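Local structure of DNA damage response protein Rtt109, putative (Neosartorya fumigata, 5ZB9) at residues 238-241 with 242-246; 426-429 with 430-434; 11-14 with 15-18. The protein probably transfers the acetyl group of acetyl-CoA to lysine side chains of histone H3, a modification tied to DNA replication and nucleosome assembly. All blocks are in the same frame, centred on the assembly; numbering follows the deposited sequence.

Interaction 1 (238-241 with 242-246)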
loop_
_atom_site.group_PDB
_atom_site.type_symbol
_atom_site.label_atom_id
_atom_site.label_comp_id
_atom_site.label_asym_id
_atom_site.label_seq_id
_atom_site.Cartn_x
_atom_site.Cartn_y
_atom_site.Cartn_z
ATOM N N SER A 238 -12.700 10.025 -6.367
ATOM C CA SER A 238 -11.926 10.583 -7.472
ATOM C C SER A 238 -10.439 10.274 -7.339
ATOM O O SER A 238 -10.006 9.649 -6.377
ATOM C CB SER A 238 -12.142 12.098 -7.565
ATOM O OG SER A 238 -11.922 12.718 -6.312
ATOM N N TYR A 239 -9.669 10.714 -8.327
ATOM C CA TYR A 239 -8.225 10.562 -8.325
ATOM C C TYR A 239 -7.563 11.905 -8.011
ATOM O O TYR A 239 -7.798 12.891 -8.706
ATOM C CB TYR A 239 -7.759 10.025 -9.675
ATOM C CG TYR A 239 -6.257 9.931 -9.838
ATOM C CD1 TYR A 239 -5.508 9.059 -9.062
ATOM C CD2 TYR A 239 -5.595 10.689 -10.792
ATOM C CE1 TYR A 239 -4.143 8.963 -9.221
ATOM C CE2 TYR A 239 -4.229 10.597 -10.958
ATOM C CZ TYR A 239 -3.509 9.735 -10.172
ATOM O OH TYR A 239 -2.148 9.645 -10.328
ATOM N N PRO A 240 -6.734 11.946 -6.957
ATOM C CA PRO A 240 -6.152 13.195 -6.450
ATOM C C PRO A 240 -5.033 13.719 -7.342
ATOM O O PRO A 240 -3.910 13.895 -6.867
ATOM C CB PRO A 240 -5.608 12.786 -5.080
ATOM C CG PRO A 240 -5.188 11.355 -5.292
ATOM C CD PRO A 240 -6.241 10.772 -6.213
ATOM N N LEU A 241 -5.354 13.964 -8.611
ATOM C CA LEU A 241 -4.385 14.350 -9.639
ATOM C C LEU A 241 -3.470 15.520 -9.271
ATOM O O LEU A 241 -2.255 15.437 -9.428
ATOM C CB LEU A 241 -5.127 14.689 -10.929
ATOM C CG LEU A 241 -4.284 15.293 -12.048
ATOM C CD1 LEU A 241 -3.223 14.306 -12.539
ATOM C CD2 LEU A 241 -5.190 15.729 -13.171
ATOM N N HIS A 242 -4.050 16.607 -8.778
ATOM C CA HIS A 242 -3.280 17.816 -8.525
ATOM C C HIS A 242 -2.355 17.709 -7.324
ATOM O O HIS A 242 -1.418 18.493 -7.201
ATOM C CB HIS A 242 -4.226 19.007 -8.377
ATOM C CG HIS A 242 -4.942 19.335 -9.649
ATOM N ND1 HIS A 242 -6.187 18.828 -9.956
ATOM C CD2 HIS A 242 -4.555 20.060 -10.724
ATOM C CE1 HIS A 242 -6.551 19.255 -11.153
ATOM N NE2 HIS A 242 -5.577 20.001 -11.642
ATOM N N GLN A 243 -2.588 16.729 -6.456
ATOM C CA GLN A 243 -1.697 16.523 -5.314
ATOM C C GLN A 243 -0.532 15.600 -5.666
ATOM O O GLN A 243 0.518 15.641 -5.032
ATOM C CB GLN A 243 -2.463 15.959 -4.124
ATOM C CG GLN A 243 -3.575 16.857 -3.614
ATOM C CD GLN A 243 -4.064 16.435 -2.241
ATOM O OE1 GLN A 243 -3.367 16.617 -1.238
ATOM N NE2 GLN A 243 -5.264 15.860 -2.187
ATOM N N LEU A 244 -0.724 14.781 -6.692
ATOM C CA LEU A 244 0.274 13.799 -7.096
ATOM C C LEU A 244 1.124 14.261 -8.275
ATOM O O LEU A 244 2.269 13.841 -8.416
ATOM C CB LEU A 244 -0.418 12.488 -7.461
ATOM C CG LEU A 244 -0.513 11.398 -6.402
ATOM C CD1 LEU A 244 -0.868 11.976 -5.040
ATOM C CD2 LEU A 244 -1.535 10.358 -6.846
ATOM N N CYS A 245 0.554 15.109 -9.127
ATOM C CA CYS A 245 1.227 15.536 -10.355
ATOM C C CYS A 245 1.402 17.045 -10.459
ATOM O O CYS A 245 0.459 17.807 -10.261
ATOM C CB CYS A 245 0.452 15.039 -11.567
ATOM S SG CYS A 245 0.270 13.258 -11.588
ATOM N N ASP A 246 2.617 17.465 -10.789
ATOM C CA ASP A 246 2.943 18.883 -10.906
ATOM C C ASP A 246 2.357 19.502 -12.170
ATOM O O ASP A 246 2.020 20.685 -12.193
ATOM C CB ASP A 246 4.457 19.078 -10.891
ATOM C CG ASP A 246 5.150 18.315 -12.008
ATOM O OD1 ASP A 246 5.396 17.095 -11.840
ATOM O OD2 ASP A 246 5.446 18.935 -13.057
#

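Interaction 2 (426-429 with 430-434)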
loop_
_atom_site.group_PDB
_atom_site.type_symbol
_atom_site.label_atom_id
_atom_site.label_comp_id
_atom_site.label_asym_id
_atom_site.label_seq_id
_atom_site.Cartn_x
_atom_site.Cartn_y
_atom_site.Cartn_z
ATOM N N ALA A 426 15.546 -13.376 -1.516
ATOM C CA ALA A 426 15.705 -14.782 -1.152
ATOM C C ALA A 426 14.787 -15.142 0.003
ATOM O O ALA A 426 14.300 -16.265 0.087
ATOM C CB ALA A 426 17.159 -15.093 -0.800
ATOM N N ALA A 427 14.543 -14.184 0.892
ATOM C CA ALA A 427 13.664 -14.423 2.032
ATOM C C ALA A 427 12.223 -14.603 1.573
ATOM O O ALA A 427 11.526 -15.500 2.050
ATOM C CB ALA A 427 13.767 -13.283 3.044
ATOM N N ILE A 428 11.779 -13.756 0.646
ATOM C CA ILE A 428 10.406 -13.846 0.136
ATOM C C ILE A 428 10.223 -15.082 -0.747
ATOM O O ILE A 428 9.241 -15.812 -0.611
ATOM C CB ILE A 428 9.994 -12.585 -0.667
ATOM C CG1 ILE A 428 10.192 -11.316 0.170
ATOM C CG2 ILE A 428 8.549 -12.693 -1.125
ATOM C CD1 ILE A 428 9.535 -11.372 1.532
ATOM N N ASN A 429 11.176 -15.326 -1.641
ATOM C CA ASN A 429 11.092 -16.488 -2.515
ATOM C C ASN A 429 11.105 -17.797 -1.745
ATOM O O ASN A 429 10.384 -18.725 -2.100
ATOM C CB ASN A 429 12.225 -16.476 -3.526
ATOM C CG ASN A 429 12.050 -15.406 -4.563
ATOM O OD1 ASN A 429 10.924 -15.024 -4.889
ATOM N ND2 ASN A 429 13.159 -14.903 -5.087
ATOM N N PHE A 430 11.919 -17.873 -0.695
ATOM C CA PHE A 430 11.955 -19.066 0.144
ATOM C C PHE A 430 10.569 -19.345 0.714
ATOM O O PHE A 430 10.103 -20.483 0.720
ATOM C CB PHE A 430 12.970 -18.909 1.280
ATOM C CG PHE A 430 13.150 -20.153 2.109
ATOM C CD1 PHE A 430 14.137 -21.080 1.791
ATOM C CD2 PHE A 430 12.332 -20.400 3.204
ATOM C CE1 PHE A 430 14.303 -22.224 2.547
ATOM C CE2 PHE A 430 12.487 -21.552 3.963
ATOM C CZ PHE A 430 13.475 -22.464 3.636
ATOM N N LEU A 431 9.915 -18.291 1.186
ATOM C CA LEU A 431 8.596 -18.409 1.782
ATOM C C LEU A 431 7.583 -18.908 0.760
ATOM O O LEU A 431 6.742 -19.753 1.058
ATOM C CB LEU A 431 8.155 -17.060 2.359
ATOM C CG LEU A 431 6.807 -17.010 3.086
ATOM C CD1 LEU A 431 6.735 -18.062 4.195
ATOM C CD2 LEU A 431 6.553 -15.610 3.641
ATOM N N ILE A 432 7.676 -18.375 -0.451
ATOM C CA ILE A 432 6.769 -18.749 -1.526
ATOM C C ILE A 432 6.986 -20.207 -1.930
ATOM O O ILE A 432 6.050 -20.889 -2.326
ATOM C CB ILE A 432 6.952 -17.823 -2.748
ATOM C CG1 ILE A 432 6.618 -16.380 -2.370
ATOM C CG2 ILE A 432 6.080 -18.269 -3.910
ATOM C CD1 ILE A 432 6.862 -15.392 -3.489
ATOM N N ASP A 433 8.214 -20.694 -1.800
ATOM C CA ASP A 433 8.523 -22.078 -2.160
ATOM C C ASP A 433 8.063 -23.105 -1.125
ATOM O O ASP A 433 8.343 -24.293 -1.276
ATOM C CB ASP A 433 10.029 -22.250 -2.383
ATOM C CG ASP A 433 10.537 -21.483 -3.591
ATOM O OD1 ASP A 433 9.709 -21.083 -4.444
ATOM O OD2 ASP A 433 11.771 -21.285 -3.689
ATOM N N GLN A 434 7.369 -22.664 -0.079
ATOM C CA GLN A 434 6.986 -23.579 0.992
ATOM C C GLN A 434 5.568 -24.091 0.810
ATOM O O GLN A 434 4.917 -23.786 -0.182
ATOM C CB GLN A 434 7.136 -22.905 2.358
ATOM C CG GLN A 434 8.528 -22.366 2.609
ATOM C CD GLN A 434 9.603 -23.435 2.487
ATOM O OE1 GLN A 434 9.501 -24.496 3.097
ATOM N NE2 GLN A 434 10.637 -23.156 1.702
#

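Interaction 3 (11-14 with 15-18)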
loop_
_atom_site.group_PDB
_atom_site.type_symbol
_atom_site.label_atom_id
_atom_site.label_comp_id
_atom_site.label_asym_id
_atom_site.label_seq_id
_atom_site.Cartn_x
_atom_site.Cartn_y
_atom_site.Cartn_z
ATOM N N ASP A 11 5.457 -2.814 19.885
ATOM C CA ASP A 11 4.755 -2.090 20.928
ATOM C C ASP A 11 3.486 -1.419 20.408
ATOM O O ASP A 11 2.458 -1.416 21.087
ATOM C CB ASP A 11 5.667 -1.044 21.554
ATOM C CG ASP A 11 5.161 -0.574 22.899
ATOM O OD1 ASP A 11 4.934 -1.440 23.784
ATOM O OD2 ASP A 11 4.978 0.657 23.057
ATOM N N SER A 12 3.565 -0.843 19.212
ATOM C CA SER A 12 2.395 -0.238 18.582
ATOM C C SER A 12 1.301 -1.274 18.424
ATOM O O SER A 12 0.132 -1.030 18.735
ATOM C CB SER A 12 2.751 0.350 17.216
ATOM O OG SER A 12 3.802 1.292 17.330
ATOM N N LEU A 13 1.718 -2.441 17.950
ATOM C CA LEU A 13 0.831 -3.555 17.669
ATOM C C LEU A 13 0.195 -4.093 18.942
ATOM O O LEU A 13 -0.970 -4.494 18.946
ATOM C CB LEU A 13 1.615 -4.654 16.944
ATOM C CG LEU A 13 0.874 -5.861 16.386
ATOM C CD1 LEU A 13 -0.203 -5.422 15.418
ATOM C CD2 LEU A 13 1.868 -6.773 15.694
ATOM N N ALA A 14 0.969 -4.097 20.021
ATOM C CA ALA A 14 0.502 -4.600 21.311
ATOM C C ALA A 14 -0.636 -3.750 21.851
ATOM O O ALA A 14 -1.572 -4.258 22.468
ATOM C CB ALA A 14 1.644 -4.640 22.311
ATOM N N LYS A 15 -0.549 -2.449 21.607
ATOM C CA LYS A 15 -1.560 -1.511 22.075
ATOM C C LYS A 15 -2.921 -1.668 21.382
ATOM O O LYS A 15 -3.944 -1.302 21.954
ATOM C CB LYS A 15 -1.074 -0.076 21.890
ATOM C CG LYS A 15 0.095 0.332 22.754
ATOM C CD LYS A 15 0.238 1.844 22.691
ATOM C CE LYS A 15 1.553 2.324 23.256
ATOM N NZ LYS A 15 2.673 2.099 22.303
ATOM N N VAL A 16 -2.943 -2.193 20.156
ATOM C CA VAL A 16 -4.209 -2.305 19.429
ATOM C C VAL A 16 -4.803 -3.709 19.496
ATOM O O VAL A 16 -6.007 -3.882 19.321
ATOM C CB VAL A 16 -4.066 -1.887 17.938
ATOM C CG1 VAL A 16 -3.417 -0.520 17.828
ATOM C CG2 VAL A 16 -3.287 -2.919 17.134
ATOM N N LEU A 17 -3.972 -4.712 19.758
ATOM C CA LEU A 17 -4.474 -6.088 19.824
ATOM C C LEU A 17 -5.227 -6.314 21.124
ATOM O O LEU A 17 -4.860 -5.769 22.159
ATOM C CB LEU A 17 -3.330 -7.104 19.687
ATOM C CG LEU A 17 -2.669 -7.201 18.307
ATOM C CD1 LEU A 17 -1.507 -8.168 18.326
ATOM C CD2 LEU A 17 -3.683 -7.618 17.252
ATOM N N PRO A 18 -6.302 -7.107 21.072
ATOM C CA PRO A 18 -7.059 -7.411 22.291
ATOM C C PRO A 18 -6.194 -8.061 23.369
ATOM O O PRO A 18 -5.312 -8.864 23.060
ATOM C CB PRO A 18 -8.135 -8.379 21.802
ATOM C CG PRO A 18 -8.297 -8.058 20.353
ATOM C CD PRO A 18 -6.940 -7.665 19.865
#

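Interaction 1 (238-241 with 242-246)
The carbonyl oxygen of Leu241 accepts two backbone N-H groups from the turn that follows it. Cys245 N reaches Leu241 O at 2.8 Å, almost in line with the carbonyl bond. Leu244 N, 3.2 Å from the same Leu241 O, instead stands well above the carbonyl plane and uses no lone pair. One residue earlier, Pro240 O is met by Gln243 N at 3.2 Å, again from above its plane, while a further bond from Leu244 N to Pro240 O is weak. This mixture of three- and four-residue spacings belongs to a helix of little more than one turn, 241-244, with Pro240 at its N-cap position and Cys245 the first residue to leave helical angles. Pro240 is also the centre of an inverse gamma turn, closed by Leu241 N on Tyr239 O at 2.7 Å, which bends the chain sharply just before the helix. On the side-chain level, the CD2 branch of Leu244 reaches back to Tyr239 and Pro240, the first two residues of this turn. It lies 3.6 Å from Tyr239 OH, approaching the phenol obliquely, and also meets Pro240 CG at 4.1 Å. A chi1 of 175° sets the Tyr239 ring beside its own carbonyl carbon, with CE1 and the hydroxyl end against Leu244 CD2; the hydroxyl bonds Leu255 O, and Trp320 makes a T-shaped contact with the ring. The two methyls of Leu241 serve different neighbours: CD1 touches Cys245 SG at 3.8 Å, whereas CD2 sits over one face of the His242 imidazole, offset towards the rim. Pro240 and Gln243 pack against Phe206 of strand 202-208 and Val322 of strand 317-324, and Gln243 OE1 is tied to Asn324 ND2.

Interaction 2 (426-429 with 430-434)
Phe430, whose CB rests 3.2 Å from Ala426 O, carries the amide of Gln434 over one face of its ring, with Gln434 NE2 above the plane and shifted towards the rim. The same NE2 is bonded to Phe430 O at 2.9 Å, and that oxygen lies in the plane of the Gln434 amide, which would hold the amide's rotation. This is the C-terminal end of helix 421-432, where a side chain from just beyond the last turn comes back to one of the final carbonyls. Phe430 also touches Trp449 and Lys452 of helix 439-457, and Trp449 NE1 bonds Ala427 O, so the two helices are joined by packing and by a polar link. The main chain repeats four-residue bonds through the turn: Phe430 N to Ala426 O at 3.0 Å, a weaker one from Leu431 N to Ala427 O, Ile432 N to Ile428 O at 3.0 Å, and Asp433 N to Asn429 O at 2.9 Å. The Asp433 carboxylate folds back over that last acceptor, bringing CG to 3.1 Å from Asn429 O, with the two carboxylate oxygens a little farther off. Leu431 and Ile428 pack on Phe56 of strand 50-61. Ile432 holds its CG1 anti to the carbonyl carbon (chi1 -62°), against Ile428 O, and the extended chi2 of 176° carries CD1 on to 4.0 Å from Ile428 CG2.

Interaction 3 (11-14 with 15-18)
Lys15 reaches back one turn of helix 9-16 to Asp11, and its NZ forms a salt bridge with Asp11 OD2 at 2.8 Å. The ammonium comes from above the carboxylate plane, 54° out of it. Most of the lysine chain is extended, with CG passing 3.4 Å from Asp11 O, and the bend at its last torsion (chi4 77°) turns NZ over the acid. Asp11 O itself accepts Lys15 N at 3.2 Å. Two residues along, Leu13 meets Leu17 obliquely, its CG 3.8 Å from Leu17 CD1. Leu13 O receives two N-H groups, Leu17 N at 3.1 Å and Val16 N at 3.3 Å, one bond of four-residue and one of three-residue spacing, as at a helix end. The leucines face inward onto Ile115 and Leu111 of helix 111-127 and onto Ile25 and Val23 of strand 22-35. Asp11 has a second cationic partner, Arg469, at OD1. Held by Lys15 and Arg469, the carboxylate is probably stabilised in its charged form, and the bridge to Arg469 joins helix 9-16 to the segment after strand 464-467.

How the interactions relate
Along the chain the order is interaction 3, interaction 1, interaction 2, on helices 9-16, 241-244 and 421-432. None touches another; centres lie about 36 Å apart for interactions 1 and 2, about 34 Å for 1 and 3, about 28 Å for 2 and 3. All pack on the mixed sheet: interaction 3 on strand 22-35, interaction 2 on its antiparallel neighbour 50-61, interaction 1 on 202-208 and 317-324, across the chain's centre from the others. Although no CoA is bound in this model, the Val16 side chain is about 8 Å from that of CoA-binding Arg113, and Leu431 about 12 Å from Ala94 and Ser96; interaction 1, away from these sites, probably serves the sheet alone.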